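Long-range contacts in cell surface protein (Faecalibacterium prausnitzii A2-165, PDB 4GT6), which is of unknown function but probably binds other proteins outside the cell, this piece being a leucine-rich repeat region of a longer surface protein: residues T67-P72 / T87-V92; T76-N81 / Q108-C113; T27-N32 / C60-V65. All blocks are in the same frame, centred on the assembly; numbering follows the deposited sequence. Where two conformers were deposited one is given.

Interaction 1: T67-P72 / T87-V92; sequences TSVQIP and TSLKRV
Thr67 O accepts a hydrogen bond from Lys90 N at 2.8 Å. The bond is nearly straight at the hydrogen (167°), though the donor sits above the carbonyl plane. Farther along, Val69 N donates to Arg91 O over 3.1 Å, and here the donor lies in the carbonyl plane. Val92 CA-H then points at Val69 O, with CA and O 3.3 Å apart. This is parallel pairing, with Val69 opposite Val92.

Val69 also meets Leu89 at about a right angle, CG2 to CD1 at 3.6 Å. Leu89 carries CG anti to its own N (chi1 175°), which helps bring CD1 to Val69 and close to Ser68 CA. In the conformer given, Ile71 CD1 reaches Val92 CG1 at 3.5 Å. On the other face of the sheet Ser68 CB lies 3.7 Å from Arg91 CG. Two waters extend the contact at Thr67. One joins Thr67 OG1 to Ser88 O, the other Thr67 OG1 to Arg91 NH1, in the conformers given.

Farther out, Lys90 NZ forms a salt bridge with Glu115, and Thr117 OG1 hydrogen-bonds Lys90 O. Phe83 packs on Val69. Strand 68-71 is the middle strand of a three-stranded parallel sheet, with strand 35-37 on one side and strand 91-94 on the other.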
loop_
_atom_site.group_PDB
_atom_site.type_symbol
_atom_site.label_atom_id
_atom_site.label_comp_id
_atom_site.label_asym_id
_atom_site.label_seq_id
_atom_site.Cartn_x
_atom_site.Cartn_y
_atom_site.Cartn_z
ATOM N N THR A 67 1.593 -3.408 -26.769
ATOM C CA THR A 67 1.753 -1.974 -26.497
ATOM C C THR A 67 0.414 -1.268 -26.216
ATOM O O THR A 67 0.398 -0.264 -25.499
ATOM C CB THR A 67 2.546 -1.302 -27.671
ATOM O OG1 THR A 67 3.117 -0.083 -27.217
ATOM C CG2 THR A 67 1.714 -1.073 -28.937
ATOM N N SER A 68 -0.678 -1.740 -26.816
ATOM C CA SER A 68 -1.960 -1.061 -26.642
ATOM C C SER A 68 -3.126 -2.013 -26.766
ATOM O O SER A 68 -3.031 -3.049 -27.423
ATOM C CB SER A 68 -2.109 0.054 -27.686
ATOM O OG SER A 68 -2.244 -0.488 -28.989
ATOM N N VAL A 69 -4.219 -1.660 -26.081
ATOM C CA VAL A 69 -5.460 -2.418 -26.085
ATOM C C VAL A 69 -6.616 -1.444 -26.278
ATOM O O VAL A 69 -6.704 -0.425 -25.593
ATOM C CB VAL A 69 -5.613 -3.225 -24.757
ATOM C CG1 VAL A 69 -7.019 -3.826 -24.636
ATOM C CG2 VAL A 69 -4.546 -4.310 -24.631
ATOM N N GLN A 70 -7.498 -1.765 -27.205
ATOM C CA GLN A 70 -8.701 -1.003 -27.432
ATOM C C GLN A 70 -9.860 -1.893 -27.052
ATOM O O GLN A 70 -9.915 -3.056 -27.484
ATOM C CB GLN A 70 -8.781 -0.564 -28.896
ATOM C CG GLN A 70 -10.047 0.169 -29.202
ATOM C CD GLN A 70 -10.125 0.420 -30.671
ATOM O OE1 GLN A 70 -10.766 -0.320 -31.428
ATOM N NE2 GLN A 70 -9.477 1.475 -31.087
ATOM N N ILE A 71 -10.779 -1.344 -26.234
ATOM C CA ILE A 71 -11.962 -2.033 -25.716
ATOM C C ILE A 71 -13.229 -1.392 -26.304
ATOM O O ILE A 71 -13.319 -0.163 -26.278
ATOM C CB ILE A 71 -11.942 -1.931 -24.158
ATOM C CG1 ILE A 71 -10.628 -2.502 -23.547
ATOM C CG2 ILE A 71 -13.191 -2.549 -23.512
ATOM C CD1 ILE A 71 -10.587 -2.583 -21.956
ATOM N N PRO A 72 -14.234 -2.155 -26.767
ATOM C CA PRO A 72 -15.464 -1.509 -27.230
ATOM C C PRO A 72 -16.334 -1.036 -26.055
ATOM O O PRO A 72 -16.191 -1.533 -24.922
ATOM C CB PRO A 72 -16.142 -2.611 -28.030
ATOM C CG PRO A 72 -15.709 -3.877 -27.371
ATOM C CD PRO A 72 -14.320 -3.633 -26.889
ATOM N N THR A 87 3.748 -5.895 -19.323
ATOM C CA THR A 87 4.690 -4.902 -18.795
ATOM C C THR A 87 5.089 -3.811 -19.779
ATOM O O THR A 87 5.745 -2.866 -19.350
ATOM C CB THR A 87 5.952 -5.585 -18.228
ATOM O OG1 THR A 87 6.564 -6.294 -19.282
ATOM C CG2 THR A 87 5.623 -6.600 -17.111
ATOM N N SER A 88 4.682 -3.896 -21.055
ATOM C CA SER A 88 4.972 -2.802 -21.988
ATOM C C SER A 88 3.668 -2.142 -22.464
ATOM O O SER A 88 3.691 -1.259 -23.330
ATOM C CB SER A 88 5.799 -3.318 -23.174
ATOM O OG SER A 88 7.148 -3.537 -22.762
ATOM N N LEU A 89 2.528 -2.587 -21.908
ATOM C CA LEU A 89 1.221 -2.041 -22.270
ATOM C C LEU A 89 1.171 -0.552 -21.851
ATOM O O LEU A 89 1.324 -0.241 -20.663
ATOM C CB LEU A 89 0.098 -2.857 -21.619
ATOM C CG LEU A 89 -1.348 -2.344 -21.797
ATOM C CD1 LEU A 89 -1.776 -2.372 -23.281
ATOM C CD2 LEU A 89 -2.341 -3.231 -20.975
ATOM N N LYS A 90 1.021 0.346 -22.838
ATOM C CA LYS A 90 1.031 1.804 -22.591
ATOM C C LYS A 90 -0.338 2.391 -22.351
ATOM O O LYS A 90 -0.471 3.356 -21.591
ATOM C CB LYS A 90 1.605 2.566 -23.816
ATOM C CG LYS A 90 3.017 2.195 -24.276
ATOM C CD LYS A 90 4.045 2.477 -23.208
ATOM C CE LYS A 90 5.474 2.493 -23.726
ATOM N NZ LYS A 90 6.433 2.778 -22.602
ATOM N N ARG A 91 -1.350 1.865 -23.053
ATOM C CA ARG A 91 -2.684 2.456 -23.012
ATOM C C ARG A 91 -3.786 1.437 -23.190
ATOM O O ARG A 91 -3.629 0.457 -23.932
ATOM C CB ARG A 91 -2.809 3.547 -24.112
ATOM C CG ARG A 91 -2.771 3.041 -25.575
ATOM C CD ARG A 91 -2.495 4.128 -26.619
ATOM N NE ARG A 91 -1.200 4.767 -26.379
ATOM C CZ ARG A 91 -0.025 4.303 -26.805
ATOM N NH1 ARG A 91 0.034 3.215 -27.564
ATOM N NH2 ARG A 91 1.097 4.926 -26.477
ATOM N N VAL A 92 -4.906 1.697 -22.542
ATOM C CA VAL A 92 -6.116 0.899 -22.634
ATOM C C VAL A 92 -7.172 1.918 -22.993
ATOM O O VAL A 92 -7.500 2.738 -22.137
ATOM C CB VAL A 92 -6.409 0.113 -21.329
ATOM C CG1 VAL A 92 -7.719 -0.636 -21.462
ATOM C CG2 VAL A 92 -5.279 -0.869 -21.027
HETATM O O HOH W 1 5.178 -0.543 -25.615
HETATM O O HOH W 2 2.723 2.338 -28.190
#

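Interaction 2: T76-N81 / Q108-C113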
loop_
_atom_site.group_PDB
_atom_site.type_symbol
_atom_site.label_atom_id
_atom_site.label_comp_id
_atom_site.label_asym_id
_atom_site.label_seq_id
_atom_site.Cartn_x
_atom_site.Cartn_y
_atom_site.Cartn_z
ATOM N N THR A 76 -18.651 -4.170 -20.096
ATOM C CA THR A 76 -19.036 -3.616 -18.791
ATOM C C THR A 76 -18.178 -4.223 -17.659
ATOM O O THR A 76 -18.275 -3.790 -16.512
ATOM C CB THR A 76 -20.541 -3.855 -18.533
ATOM O OG1 THR A 76 -20.781 -5.267 -18.458
ATOM C CG2 THR A 76 -21.438 -3.195 -19.604
ATOM N N GLU A 77 -17.391 -5.260 -17.974
ATOM C CA GLU A 77 -16.584 -5.931 -16.957
ATOM C C GLU A 77 -15.255 -6.380 -17.510
ATOM O O GLU A 77 -15.198 -6.937 -18.604
ATOM C CB GLU A 77 -17.333 -7.170 -16.407
ATOM C CG GLU A 77 -16.608 -7.845 -15.252
ATOM C CD GLU A 77 -17.382 -8.890 -14.467
ATOM O OE1 GLU A 77 -18.615 -9.017 -14.647
ATOM O OE2 GLU A 77 -16.735 -9.580 -13.650
ATOM N N ILE A 78 -14.202 -6.195 -16.710
ATOM C CA ILE A 78 -12.851 -6.664 -17.003
ATOM C C ILE A 78 -12.569 -7.707 -15.925
ATOM O O ILE A 78 -12.638 -7.400 -14.722
ATOM C CB ILE A 78 -11.784 -5.541 -17.083
ATOM C CG1 ILE A 78 -12.098 -4.593 -18.262
ATOM C CG2 ILE A 78 -10.371 -6.190 -17.292
ATOM C CD1 ILE A 78 -11.310 -3.299 -18.252
ATOM N N GLY A 79 -12.298 -8.926 -16.361
ATOM C CA GLY A 79 -12.060 -10.045 -15.454
ATOM C C GLY A 79 -10.787 -9.943 -14.644
ATOM O O GLY A 79 -9.924 -9.095 -14.915
ATOM N N SER A 80 -10.662 -10.828 -13.641
ATOM C CA SER A 80 -9.468 -10.836 -12.805
ATOM C C SER A 80 -8.241 -11.213 -13.633
ATOM O O SER A 80 -8.335 -12.038 -14.565
ATOM C CB SER A 80 -9.637 -11.793 -11.629
ATOM O OG SER A 80 -9.800 -13.130 -12.071
ATOM N N ASN A 81 -7.095 -10.575 -13.324
ATOM C CA ASN A 81 -5.807 -10.832 -13.985
ATOM C C ASN A 81 -5.906 -10.751 -15.519
ATOM O O ASN A 81 -5.078 -11.360 -16.200
ATOM C CB ASN A 81 -5.286 -12.247 -13.563
ATOM C CG ASN A 81 -4.987 -12.350 -12.075
ATOM O OD1 ASN A 81 -5.891 -12.450 -11.241
ATOM N ND2 ASN A 81 -3.710 -12.245 -11.714
ATOM N N GLN A 108 -6.287 -7.852 -9.552
ATOM C CA GLN A 108 -5.019 -7.918 -10.285
ATOM C C GLN A 108 -5.196 -7.718 -11.807
ATOM O O GLN A 108 -4.348 -8.183 -12.587
ATOM C CB GLN A 108 -4.376 -9.295 -10.005
ATOM C CG GLN A 108 -4.031 -9.518 -8.520
ATOM C CD GLN A 108 -3.194 -10.764 -8.283
ATOM O OE1 GLN A 108 -2.967 -11.593 -9.182
ATOM N NE2 GLN A 108 -2.701 -10.920 -7.059
ATOM N N ALA A 109 -6.283 -7.003 -12.233
ATOM C CA ALA A 109 -6.561 -6.885 -13.691
ATOM C C ALA A 109 -5.403 -6.244 -14.453
ATOM O O ALA A 109 -5.105 -6.683 -15.565
ATOM C CB ALA A 109 -7.844 -6.124 -13.933
ATOM N N PHE A 110 -4.708 -5.272 -13.846
ATOM C CA PHE A 110 -3.581 -4.603 -14.514
ATOM C C PHE A 110 -2.349 -4.683 -13.641
ATOM O O PHE A 110 -1.441 -3.854 -13.757
ATOM C CB PHE A 110 -3.942 -3.139 -14.844
ATOM C CG PHE A 110 -5.087 -3.057 -15.819
ATOM C CD1 PHE A 110 -4.857 -3.139 -17.196
ATOM C CD2 PHE A 110 -6.398 -2.935 -15.371
ATOM C CE1 PHE A 110 -5.916 -3.083 -18.100
ATOM C CE2 PHE A 110 -7.462 -2.878 -16.278
ATOM C CZ PHE A 110 -7.216 -2.983 -17.640
HETATM N N MSE A 111 -2.289 -5.692 -12.757
HETATM C CA MSE A 111 -1.095 -5.814 -11.905
HETATM C C MSE A 111 0.163 -6.044 -12.746
HETATM O O MSE A 111 0.119 -6.792 -13.722
HETATM C CB MSE A 111 -1.275 -6.955 -10.900
HETATM C CG MSE A 111 -0.047 -7.202 -10.045
HETATM SE SE MSE A 111 -0.674 -8.218 -8.499
HETATM C CE MSE A 111 1.062 -8.644 -7.673
ATOM N N PHE A 112 1.263 -5.336 -12.394
ATOM C CA PHE A 112 2.560 -5.372 -13.087
ATOM C C PHE A 112 2.532 -4.724 -14.477
ATOM O O PHE A 112 3.514 -4.883 -15.221
ATOM C CB PHE A 112 3.152 -6.804 -13.185
ATOM C CG PHE A 112 3.509 -7.435 -11.856
ATOM C CD1 PHE A 112 4.344 -6.777 -10.955
ATOM C CD2 PHE A 112 3.051 -8.709 -11.529
ATOM C CE1 PHE A 112 4.677 -7.365 -9.726
ATOM C CE2 PHE A 112 3.412 -9.311 -10.324
ATOM C CZ PHE A 112 4.234 -8.641 -9.434
ATOM N N CYS A 113 1.488 -3.927 -14.818
ATOM C CA CYS A 113 1.498 -3.160 -16.093
ATOM C C CYS A 113 2.256 -1.876 -15.797
ATOM O O CYS A 113 1.676 -0.791 -15.688
ATOM C CB CYS A 113 0.076 -2.900 -16.587
ATOM S SG CYS A 113 -0.790 -4.413 -17.099
#
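Asn81 and Gln108 hold CG in the same way, anti to the carbonyl carbon and beside the backbone N (chi1 -64° and -62°). Their backbones also match, both in the left-handed region. With the coils stacked, the two side chains run side by side and point the same way. Gln108 is extended beyond CG, which places its amide at the end of the shorter Asn81. Asn81 ND2 donates to Gln108 OE1 at 2.7 Å. The donor lies in the carbonyl plane of Gln108 and uses a lone pair of OE1, although the two amide planes are turned 65° apart. Asn81 ND2 also lies 3.5 Å from Gln108 CB. Were Asn81 replaced by an alanine, Gln108 OE1 would probably lose this donor, and Gln108 CB the packing of the amide against it.

Beneath the amides the backbones come close. Asn81 CA-H points at Gln108 O, with CA and O 3.3 Å apart. Ala109 CB sits 3.8 Å from Gly79 O and 4.2 Å from Ile78 CG2. Ile78 CD1 approaches the edge of the Phe110 ring, 4.2 Å from CZ.

The ring of Phe110 also meets those of Phe83 and Phe133, all nearly parallel. Gln108 NE2 is hydrogen-bonded in turn to Glu131 OE1. The run Ile-Gly, two variable residues, Ala-Phe occurs in this strand-to-turn segment and again at the next one. Asn81 and Gln108 thus hold the same place in successive coils, as in the solenoid of BspA-type leucine-rich repeats, with phenylalanines in file inside the turns.

Interaction 3: T27-N32 / C60-V65; sequences TKYTGN and CNYKYV. With EDO (1,2-ethanediol), chain N.
Tyr64 offers one ring face to Asn32, whose CB stands over the ring centre at 3.6 Å, a CH-pi contact. Lys63 CG covers the opposite face. Gly31 O comes obliquely to this ring, 3.6 Å from Tyr64 CE2. Tyr29 has Gly31 N over the centre of one face. At its edge, near the ring plane, lie Tyr62 OH and O1 of a bound 1,2-ethanediol. That oxygen is also at the edge of the Tyr62 ring, 3.4 Å from CD1. The diol probably came from the crystallisation liquor.

Tyr62 keeps CG anti to its backbone N (chi1 -176°), and the ring extends across to the other segment. Its OH reaches Tyr29 CE2 at 3.4 Å and Asn32 C at 3.2 Å. The hydroxyls of Tyr62 and Tyr29 are hydrogen-bonded to Glu33, the first to its backbone O and the second to its carboxylate. A water joins Asn32 ND2 to Tyr64 OH.

Phe59 and Tyr14 also meet the Tyr29 ring. Strand 24-29, which carries Tyr29, runs between strands 14-18 and 47-54. Residues 60-65 belong to the loop that leads from strand 47-54 to strand 68-71.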
loop_
_atom_site.group_PDB
_atom_site.type_symbol
_atom_site.label_atom_id
_atom_site.label_comp_id
_atom_site.label_asym_id
_atom_site.label_seq_id
_atom_site.Cartn_x
_atom_site.Cartn_y
_atom_site.Cartn_z
ATOM N N THR A 27 -13.023 -15.433 -23.617
ATOM C CA THR A 27 -12.347 -16.303 -22.647
ATOM C C THR A 27 -10.913 -16.671 -23.033
ATOM O O THR A 27 -10.168 -17.138 -22.175
ATOM C CB THR A 27 -13.165 -17.587 -22.425
ATOM O OG1 THR A 27 -13.392 -18.210 -23.693
ATOM C CG2 THR A 27 -14.491 -17.321 -21.693
ATOM N N LYS A 28 -10.533 -16.478 -24.301
ATOM C CA LYS A 28 -9.187 -16.788 -24.796
ATOM C C LYS A 28 -8.867 -15.936 -26.012
ATOM O O LYS A 28 -9.764 -15.595 -26.791
ATOM C CB LYS A 28 -9.086 -18.297 -25.167
ATOM C CG LYS A 28 -7.659 -18.814 -25.437
ATOM C CD LYS A 28 -7.637 -20.321 -25.753
ATOM C CE LYS A 28 -6.232 -20.869 -25.651
ATOM N NZ LYS A 28 -6.209 -22.356 -25.666
ATOM N N TYR A 29 -7.586 -15.610 -26.183
ATOM C CA TYR A 29 -7.090 -14.909 -27.354
ATOM C C TYR A 29 -5.968 -15.781 -27.916
ATOM O O TYR A 29 -5.038 -16.110 -27.172
ATOM C CB TYR A 29 -6.615 -13.498 -27.026
ATOM C CG TYR A 29 -5.871 -12.869 -28.182
ATOM C CD1 TYR A 29 -6.547 -12.461 -29.333
ATOM C CD2 TYR A 29 -4.492 -12.690 -28.135
ATOM C CE1 TYR A 29 -5.875 -11.832 -30.380
ATOM C CE2 TYR A 29 -3.806 -12.072 -29.181
ATOM C CZ TYR A 29 -4.505 -11.631 -30.291
ATOM O OH TYR A 29 -3.838 -10.994 -31.298
ATOM N N THR A 30 -6.055 -16.158 -29.202
ATOM C CA THR A 30 -5.077 -17.095 -29.792
ATOM C C THR A 30 -4.143 -16.428 -30.812
ATOM O O THR A 30 -3.358 -17.126 -31.474
ATOM C CB THR A 30 -5.831 -18.264 -30.449
ATOM O OG1 THR A 30 -6.600 -17.757 -31.543
ATOM C CG2 THR A 30 -6.715 -19.015 -29.461
ATOM N N GLY A 31 -4.202 -15.102 -30.916
ATOM C CA GLY A 31 -3.329 -14.375 -31.838
ATOM C C GLY A 31 -1.999 -13.962 -31.213
ATOM O O GLY A 31 -1.625 -14.437 -30.138
ATOM N N ASN A 32 -1.285 -13.061 -31.875
ATOM C CA ASN A 32 0.014 -12.587 -31.396
ATOM C C ASN A 32 0.213 -11.096 -31.745
ATOM O O ASN A 32 1.344 -10.645 -31.895
ATOM C CB ASN A 32 1.174 -13.446 -31.965
ATOM C CG ASN A 32 1.232 -13.487 -33.473
ATOM O OD1 ASN A 32 0.752 -12.586 -34.163
ATOM N ND2 ASN A 32 1.808 -14.553 -34.009
ATOM N N CYS A 60 -3.294 -12.586 -19.444
ATOM C CA CYS A 60 -2.453 -12.838 -18.280
ATOM C C CYS A 60 -1.115 -13.440 -18.730
ATOM O O CYS A 60 -1.106 -14.454 -19.447
ATOM C CB CYS A 60 -3.162 -13.763 -17.298
ATOM S SG CYS A 60 -2.205 -14.094 -15.796
ATOM N N ASN A 61 0.012 -12.792 -18.366
ATOM C CA ASN A 61 1.353 -13.257 -18.766
ATOM C C ASN A 61 1.472 -13.396 -20.299
ATOM O O ASN A 61 2.162 -14.289 -20.777
ATOM C CB ASN A 61 1.713 -14.596 -18.087
ATOM C CG ASN A 61 1.912 -14.463 -16.611
ATOM O OD1 ASN A 61 2.621 -13.566 -16.157
ATOM N ND2 ASN A 61 1.244 -15.318 -15.822
ATOM N N TYR A 62 0.813 -12.505 -21.056
ATOM C CA TYR A 62 0.822 -12.527 -22.538
ATOM C C TYR A 62 2.268 -12.603 -22.982
ATOM O O TYR A 62 3.062 -11.773 -22.557
ATOM C CB TYR A 62 0.124 -11.265 -23.053
ATOM C CG TYR A 62 -0.031 -11.202 -24.559
ATOM C CD1 TYR A 62 -0.831 -12.123 -25.237
ATOM C CD2 TYR A 62 0.524 -10.154 -25.289
ATOM C CE1 TYR A 62 -1.036 -12.030 -26.616
ATOM C CE2 TYR A 62 0.328 -10.045 -26.665
ATOM C CZ TYR A 62 -0.462 -10.980 -27.325
ATOM O OH TYR A 62 -0.641 -10.881 -28.679
ATOM N N LYS A 63 2.642 -13.637 -23.744
ATOM C CA LYS A 63 4.062 -13.864 -24.041
ATOM C C LYS A 63 4.620 -12.992 -25.184
ATOM O O LYS A 63 5.840 -12.906 -25.332
ATOM C CB LYS A 63 4.305 -15.359 -24.339
ATOM C CG LYS A 63 3.670 -15.875 -25.623
ATOM C CD LYS A 63 3.947 -17.372 -25.819
ATOM C CE LYS A 63 4.974 -17.634 -26.892
ATOM N NZ LYS A 63 4.764 -18.960 -27.535
ATOM N N TYR A 64 3.754 -12.372 -25.976
ATOM C CA TYR A 64 4.177 -11.560 -27.113
ATOM C C TYR A 64 4.278 -10.084 -26.749
ATOM O O TYR A 64 3.801 -9.669 -25.695
ATOM C CB TYR A 64 3.186 -11.739 -28.270
ATOM C CG TYR A 64 2.975 -13.190 -28.640
ATOM C CD1 TYR A 64 3.982 -13.926 -29.261
ATOM C CD2 TYR A 64 1.785 -13.837 -28.336
ATOM C CE1 TYR A 64 3.794 -15.266 -29.600
ATOM C CE2 TYR A 64 1.585 -15.175 -28.665
ATOM C CZ TYR A 64 2.596 -15.889 -29.285
ATOM O OH TYR A 64 2.382 -17.202 -29.627
ATOM N N VAL A 65 4.879 -9.278 -27.640
ATOM C CA VAL A 65 4.960 -7.835 -27.406
ATOM C C VAL A 65 3.536 -7.276 -27.383
ATOM O O VAL A 65 2.721 -7.659 -28.222
ATOM C CB VAL A 65 5.837 -7.117 -28.470
ATOM C CG1 VAL A 65 5.788 -5.592 -28.277
ATOM C CG2 VAL A 65 7.284 -7.625 -28.418
HETATM C C1 EDO N . -2.630 -15.219 -24.240
HETATM O O1 EDO N . -3.513 -14.205 -24.696
HETATM C C2 EDO N . -1.986 -14.797 -22.896
HETATM O O2 EDO N . -2.865 -15.009 -21.818
HETATM O O HOH W 3 2.121 -16.896 -32.480
#

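In the fold
Interaction 2 is buried, interaction 1 partly so, and interaction 3 lies at the surface near the N-terminal end of the solenoid. Interactions 1 and 2 touch and alternate along the chain, and both link neighbouring coils. Interaction 1 pairs strands through the backbone, while interaction 2 joins a short strand and its following loop to a turn by one hydrogen bond between side-chain amides and apolar packing. Ile71 meets Ile78, and Val92 Phe110, in the interior they share. Interaction 3 relies instead on tyrosine rings and a water, with a diol lodged beside them. Its loop 60-65 runs almost directly into 67-72, and Cys60 packs on Asn81. Interactions 2 and 3 reach the sheet containing strands 24-29 and 77-78.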